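Long-range contacts in transcriptional regulator (NtrC family) (Aquifex aeolicus, PDB 3DZD), which probably activates sigma-54-dependent transcription as an NtrC-family response regulator whose receiver domain controls an AAA+ ATPase domain: residues A[4-9]-A[52-57]; A[61-66]-A[88-93]. One frame throughout, in Å; residues are numbered along the deposited sequence.

Both contacts lie in the CheY-like receiver domain, with centres about 13 Å apart, while the ADP pocket is made by residues from 130 onward in the ATPase and lid portion of the chain. Interaction 1 joins the end of strand 2-6 and the loop after it to the loop after strand 47-51, at the acidic end of the sheet where the carboxylates of Asp7 and Asp51 lie close together. Interaction 2 pairs helices 62-69 and 85-93 on one sheet face. Segment 61-66 follows closely on 52-57 in the chain. Interaction 2 also lies near the second subunit, which packs on Val88 and Ile91, whereas interaction 1 meets no other protein chain.

Interaction 1 (A[4-9]-A[52-57]); sequences LVVDDE and VWMPDG
Asp8 and Met54 bring the two backbones nearest, their CA atoms 6.3 Å apart, where the end of strand 2-6 passes the loop after strand 47-51. The touching parts run 66° apart and exchange no backbone bonds, so side chains carry the contact. Residues 54-57 close a type I beta turn, while Asp7 OD2 accepts the nearly straight bond from Glu9 N (2.8 Å) with its anti lone pair. This Asx turn shapes the entry to helix 10-22, with Glu9 at the N-cap.

Met54, a selenomethionine, starts with CG beside its backbone N (chi1 -69°) and bends again at the next two torsions. That curl lays SE against the backbone, 3.8 Å from Asp7 CA, and sets CE 3.9 Å from Val6 CG1, the two side chains crossing nearly at right angles. Farther out, Asp8 abuts both Trp53 and Pro55. Its CG comes to the edge of the indole, 3.8 Å from Trp53 CZ3, with the carboxylate turned 77° from the ring. Beside it, Asp8 OD1 approaches Pro55 CG at 3.0 Å, a spacing so short that its exact value is doubtful. Pro55 N lies above a rim of the Trp53 ring.

By analogy with other receiver domains, Asp7 and Asp8 are probably the acidic pair after the first strand and Asp51 probably the phospho-acceptor; Asp7 approaches Asp51 and packs on Lys101. Underneath, Val6 pairs with Val49 in the central sheet, and helix 33-42 covers Val6 through Ala36 and Met54 through Leu33.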
loop_
_atom_site.group_PDB
_atom_site.type_symbol
_atom_site.label_atom_id
_atom_site.label_comp_id
_atom_site.label_asym_id
_atom_site.label_seq_id
_atom_site.Cartn_x
_atom_site.Cartn_y
_atom_site.Cartn_z
ATOM N N LEU A 4 16.341 -19.184 -13.153
ATOM C CA LEU A 4 16.545 -20.549 -13.626
ATOM C C LEU A 4 16.213 -20.630 -15.102
ATOM O O LEU A 4 15.115 -20.258 -15.515
ATOM C CB LEU A 4 15.686 -21.554 -12.844
ATOM C CG LEU A 4 15.681 -22.997 -13.374
ATOM C CD1 LEU A 4 17.040 -23.672 -13.194
ATOM C CD2 LEU A 4 14.585 -23.824 -12.717
ATOM N N VAL A 5 17.172 -21.108 -15.888
ATOM C CA VAL A 5 16.997 -21.262 -17.328
ATOM C C VAL A 5 16.869 -22.735 -17.687
ATOM O O VAL A 5 17.821 -23.505 -17.529
ATOM C CB VAL A 5 18.171 -20.654 -18.117
ATOM C CG1 VAL A 5 17.922 -20.798 -19.611
ATOM C CG2 VAL A 5 18.353 -19.189 -17.760
ATOM N N VAL A 6 15.682 -23.117 -18.155
ATOM C CA VAL A 6 15.390 -24.494 -18.539
ATOM C C VAL A 6 15.315 -24.642 -20.061
ATOM O O VAL A 6 14.399 -24.110 -20.695
ATOM C CB VAL A 6 14.052 -24.962 -17.945
ATOM C CG1 VAL A 6 13.864 -26.444 -18.184
ATOM C CG2 VAL A 6 13.995 -24.647 -16.459
ATOM N N ASP A 7 16.268 -25.368 -20.644
ATOM C CA ASP A 7 16.311 -25.536 -22.096
ATOM C C ASP A 7 17.208 -26.689 -22.534
ATOM O O ASP A 7 18.188 -27.023 -21.870
ATOM C CB ASP A 7 16.754 -24.236 -22.787
ATOM C CG ASP A 7 16.369 -24.192 -24.270
ATOM O OD1 ASP A 7 15.564 -23.324 -24.660
ATOM O OD2 ASP A 7 16.868 -25.021 -25.052
ATOM N N ASP A 8 16.866 -27.271 -23.678
ATOM C CA ASP A 8 17.579 -28.416 -24.231
ATOM C C ASP A 8 18.912 -28.040 -24.882
ATOM O O ASP A 8 19.843 -28.843 -24.909
ATOM C CB ASP A 8 16.691 -29.122 -25.260
ATOM C CG ASP A 8 17.290 -30.418 -25.756
ATOM O OD1 ASP A 8 17.225 -31.422 -25.019
ATOM O OD2 ASP A 8 17.816 -30.435 -26.888
ATOM N N GLU A 9 19.008 -26.823 -25.404
ATOM C CA GLU A 9 20.170 -26.445 -26.204
ATOM C C GLU A 9 21.143 -25.497 -25.506
ATOM O O GLU A 9 20.739 -24.494 -24.921
ATOM C CB GLU A 9 19.714 -25.849 -27.531
ATOM C CG GLU A 9 18.989 -26.845 -28.415
ATOM C CD GLU A 9 18.587 -26.253 -29.748
ATOM O OE1 GLU A 9 18.785 -25.032 -29.947
ATOM O OE2 GLU A 9 18.071 -27.012 -30.598
ATOM N N VAL A 52 9.186 -24.174 -24.237
ATOM C CA VAL A 52 7.914 -24.856 -24.466
ATOM C C VAL A 52 8.100 -26.343 -24.764
ATOM O O VAL A 52 7.233 -27.160 -24.457
ATOM C CB VAL A 52 7.135 -24.217 -25.627
ATOM C CG1 VAL A 52 6.629 -22.837 -25.232
ATOM C CG2 VAL A 52 8.010 -24.148 -26.871
ATOM N N TRP A 53 9.230 -26.690 -25.372
ATOM C CA TRP A 53 9.524 -28.086 -25.675
ATOM C C TRP A 53 10.737 -28.589 -24.900
ATOM O O TRP A 53 11.792 -27.953 -24.882
ATOM C CB TRP A 53 9.739 -28.298 -27.180
ATOM C CG TRP A 53 10.141 -29.711 -27.522
ATOM C CD1 TRP A 53 9.313 -30.734 -27.886
ATOM C CD2 TRP A 53 11.470 -30.255 -27.515
ATOM N NE1 TRP A 53 10.043 -31.876 -28.110
ATOM C CE2 TRP A 53 11.367 -31.610 -27.890
ATOM C CE3 TRP A 53 12.733 -29.727 -27.230
ATOM C CZ2 TRP A 53 12.482 -32.444 -27.988
ATOM C CZ3 TRP A 53 13.839 -30.559 -27.326
ATOM C CH2 TRP A 53 13.705 -31.901 -27.702
HETATM N N MSE A 54 10.573 -29.748 -24.273
HETATM C CA MSE A 54 11.628 -30.375 -23.492
HETATM C C MSE A 54 11.612 -31.877 -23.757
HETATM O O MSE A 54 10.565 -32.440 -24.078
HETATM C CB MSE A 54 11.414 -30.089 -22.004
HETATM C CG MSE A 54 11.631 -28.634 -21.623
HETATM SE SE MSE A 54 13.497 -28.101 -21.842
HETATM C CE MSE A 54 14.365 -29.413 -20.693
ATOM N N PRO A 55 12.773 -32.533 -23.626
ATOM C CA PRO A 55 12.873 -33.971 -23.898
ATOM C C PRO A 55 11.920 -34.810 -23.046
ATOM O O PRO A 55 11.085 -35.526 -23.597
ATOM C CB PRO A 55 14.326 -34.297 -23.534
ATOM C CG PRO A 55 15.048 -33.006 -23.649
ATOM C CD PRO A 55 14.068 -31.956 -23.225
ATOM N N ASP A 56 12.037 -34.711 -21.724
ATOM C CA ASP A 56 11.313 -35.598 -20.812
ATOM C C ASP A 56 9.963 -35.067 -20.312
ATOM O O ASP A 56 9.633 -35.220 -19.133
ATOM C CB ASP A 56 12.202 -35.983 -19.619
ATOM C CG ASP A 56 12.905 -34.783 -18.989
ATOM O OD1 ASP A 56 12.599 -33.632 -19.366
ATOM O OD2 ASP A 56 13.769 -34.992 -18.113
ATOM N N GLY A 57 9.182 -34.461 -21.202
ATOM C CA GLY A 57 7.861 -33.979 -20.834
ATOM C C GLY A 57 7.373 -32.780 -21.625
ATOM O O GLY A 57 8.111 -32.189 -22.413
#

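Interaction 2 (A[61-66]-A[88-93])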
loop_
_atom_site.group_PDB
_atom_site.type_symbol
_atom_site.label_atom_id
_atom_site.label_comp_id
_atom_site.label_asym_id
_atom_site.label_seq_id
_atom_site.Cartn_x
_atom_site.Cartn_y
_atom_site.Cartn_z
ATOM N N ASN A 61 2.928 -27.876 -20.003
ATOM C CA ASN A 61 2.303 -28.455 -18.818
ATOM C C ASN A 61 3.179 -28.345 -17.577
ATOM O O ASN A 61 2.675 -28.274 -16.455
ATOM C CB ASN A 61 1.925 -29.917 -19.066
ATOM C CG ASN A 61 0.851 -30.066 -20.127
ATOM O OD1 ASN A 61 0.035 -29.164 -20.332
ATOM N ND2 ASN A 61 0.845 -31.209 -20.809
ATOM N N PHE A 62 4.492 -28.334 -17.780
ATOM C CA PHE A 62 5.432 -28.182 -16.674
ATOM C C PHE A 62 5.176 -26.899 -15.889
ATOM O O PHE A 62 5.545 -26.788 -14.724
ATOM C CB PHE A 62 6.873 -28.196 -17.176
ATOM C CG PHE A 62 7.886 -28.225 -16.076
ATOM C CD1 PHE A 62 8.195 -29.414 -15.437
ATOM C CD2 PHE A 62 8.521 -27.065 -15.669
ATOM C CE1 PHE A 62 9.125 -29.449 -14.416
ATOM C CE2 PHE A 62 9.453 -27.094 -14.645
ATOM C CZ PHE A 62 9.756 -28.291 -14.020
ATOM N N ILE A 63 4.549 -25.924 -16.535
ATOM C CA ILE A 63 4.141 -24.719 -15.838
ATOM C C ILE A 63 3.302 -25.083 -14.616
ATOM O O ILE A 63 3.384 -24.420 -13.584
ATOM C CB ILE A 63 3.356 -23.773 -16.761
ATOM C CG1 ILE A 63 4.313 -23.068 -17.722
ATOM C CG2 ILE A 63 2.587 -22.749 -15.950
ATOM C CD1 ILE A 63 3.615 -22.240 -18.758
ATOM N N ASP A 64 2.510 -26.148 -14.722
ATOM C CA ASP A 64 1.695 -26.588 -13.589
ATOM C C ASP A 64 2.574 -27.061 -12.432
ATOM O O ASP A 64 2.267 -26.813 -11.266
ATOM C CB ASP A 64 0.707 -27.682 -14.004
ATOM C CG ASP A 64 -0.389 -27.164 -14.924
ATOM O OD1 ASP A 64 -0.991 -26.112 -14.615
ATOM O OD2 ASP A 64 -0.650 -27.820 -15.957
ATOM N N PHE A 65 3.674 -27.731 -12.753
ATOM C CA PHE A 65 4.626 -28.115 -11.723
ATOM C C PHE A 65 5.112 -26.889 -10.963
ATOM O O PHE A 65 5.194 -26.899 -9.736
ATOM C CB PHE A 65 5.826 -28.831 -12.328
ATOM C CG PHE A 65 6.866 -29.204 -11.316
ATOM C CD1 PHE A 65 6.928 -30.491 -10.812
ATOM C CD2 PHE A 65 7.764 -28.261 -10.846
ATOM C CE1 PHE A 65 7.875 -30.836 -9.872
ATOM C CE2 PHE A 65 8.719 -28.601 -9.909
ATOM C CZ PHE A 65 8.773 -29.891 -9.422
ATOM N N ILE A 66 5.448 -25.842 -11.709
ATOM C CA ILE A 66 5.917 -24.587 -11.137
ATOM C C ILE A 66 4.801 -23.913 -10.339
ATOM O O ILE A 66 5.022 -23.398 -9.235
ATOM C CB ILE A 66 6.416 -23.634 -12.255
ATOM C CG1 ILE A 66 7.620 -24.245 -12.979
ATOM C CG2 ILE A 66 6.758 -22.260 -11.694
ATOM C CD1 ILE A 66 7.933 -23.597 -14.301
ATOM N N VAL A 88 0.580 -18.840 -26.350
ATOM C CA VAL A 88 -0.712 -18.538 -25.745
ATOM C C VAL A 88 -1.083 -19.621 -24.736
ATOM O O VAL A 88 -1.517 -19.331 -23.615
ATOM C CB VAL A 88 -1.828 -18.452 -26.800
ATOM C CG1 VAL A 88 -3.191 -18.361 -26.126
ATOM C CG2 VAL A 88 -1.604 -17.270 -27.715
ATOM N N LYS A 89 -0.914 -20.872 -25.151
ATOM C CA LYS A 89 -1.195 -22.014 -24.297
ATOM C C LYS A 89 -0.539 -21.764 -22.945
ATOM O O LYS A 89 -1.199 -21.780 -21.908
ATOM C CB LYS A 89 -0.618 -23.278 -24.932
ATOM C CG LYS A 89 -1.547 -24.477 -24.989
ATOM C CD LYS A 89 -0.963 -25.542 -25.919
ATOM C CE LYS A 89 -2.014 -26.532 -26.394
ATOM N NZ LYS A 89 -1.529 -27.321 -27.564
ATOM N N ALA A 90 0.765 -21.511 -22.979
ATOM C CA ALA A 90 1.547 -21.251 -21.777
ATOM C C ALA A 90 1.011 -20.063 -20.995
ATOM O O ALA A 90 0.885 -20.118 -19.771
ATOM C CB ALA A 90 2.999 -21.020 -22.141
ATOM N N ILE A 91 0.704 -18.980 -21.698
ATOM C CA ILE A 91 0.190 -17.787 -21.040
ATOM C C ILE A 91 -1.102 -18.082 -20.284
ATOM O O ILE A 91 -1.292 -17.621 -19.158
ATOM C CB ILE A 91 -0.068 -16.642 -22.038
ATOM C CG1 ILE A 91 1.241 -16.179 -22.690
ATOM C CG2 ILE A 91 -0.781 -15.490 -21.334
ATOM C CD1 ILE A 91 2.248 -15.580 -21.724
ATOM N N LYS A 92 -1.995 -18.842 -20.906
ATOM C CA LYS A 92 -3.252 -19.195 -20.264
ATOM C C LYS A 92 -3.014 -20.139 -19.090
ATOM O O LYS A 92 -3.772 -20.139 -18.119
ATOM C CB LYS A 92 -4.220 -19.809 -21.275
ATOM C CG LYS A 92 -4.644 -18.831 -22.356
ATOM C CD LYS A 92 -5.215 -19.539 -23.572
ATOM C CE LYS A 92 -6.605 -20.081 -23.301
ATOM N NZ LYS A 92 -7.301 -20.447 -24.565
ATOM N N LYS A 93 -1.954 -20.939 -19.171
ATOM C CA LYS A 93 -1.589 -21.794 -18.050
ATOM C C LYS A 93 -1.079 -20.958 -16.894
ATOM O O LYS A 93 -1.066 -21.409 -15.754
ATOM C CB LYS A 93 -0.548 -22.841 -18.446
ATOM C CG LYS A 93 -1.156 -24.112 -18.996
ATOM C CD LYS A 93 -0.431 -25.340 -18.488
ATOM C CE LYS A 93 -1.265 -26.588 -18.736
ATOM N NZ LYS A 93 -2.662 -26.428 -18.240
HETATM O O HOH W 1 -3.835 -25.841 -14.998
#
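Two flat polar groups, the Asp64 carboxylate and the Asn61 amide, meet the far end of Lys93. Lys93 CE is 3.1 Å from Asp64 OD2 and 3.3 Å from Asn61 OD1, the two oxygens approaching this methylene from directions roughly at right angles. Phe65 CB lies over one face of the Phe62 ring, offset toward its rim. The Asp64 and Lys93 side chains cross at about a right angle and form a salt bridge, Lys93 NZ to Asp64 OD2 at 3.3 Å. A water donates to Asp64 OD1 (2.9 Å) and accepts a weak bond from Lys93 NZ, adding a second link.

Beside these polar groups, Ile63 points toward helix 85-93. Its CD1 reaches Ala90 CB at 3.6 Å, and its CG2, anti to the backbone N, rests 4.0 Å from Lys93 CB. The axes of segments 62-66 and 88-93 approach to 10.2 Å and cross at -25°.

The contact joins the third and fourth receiver helices on one face of the parallel sheet, where Ile63 and Ala90 pack on Val77 of strand 74-79. Val88 and Ile91 meet Glu106 and Leu110 in helix 105-119 of the second subunit, consistent with a receiver dimer interface involving the fourth and fifth helices.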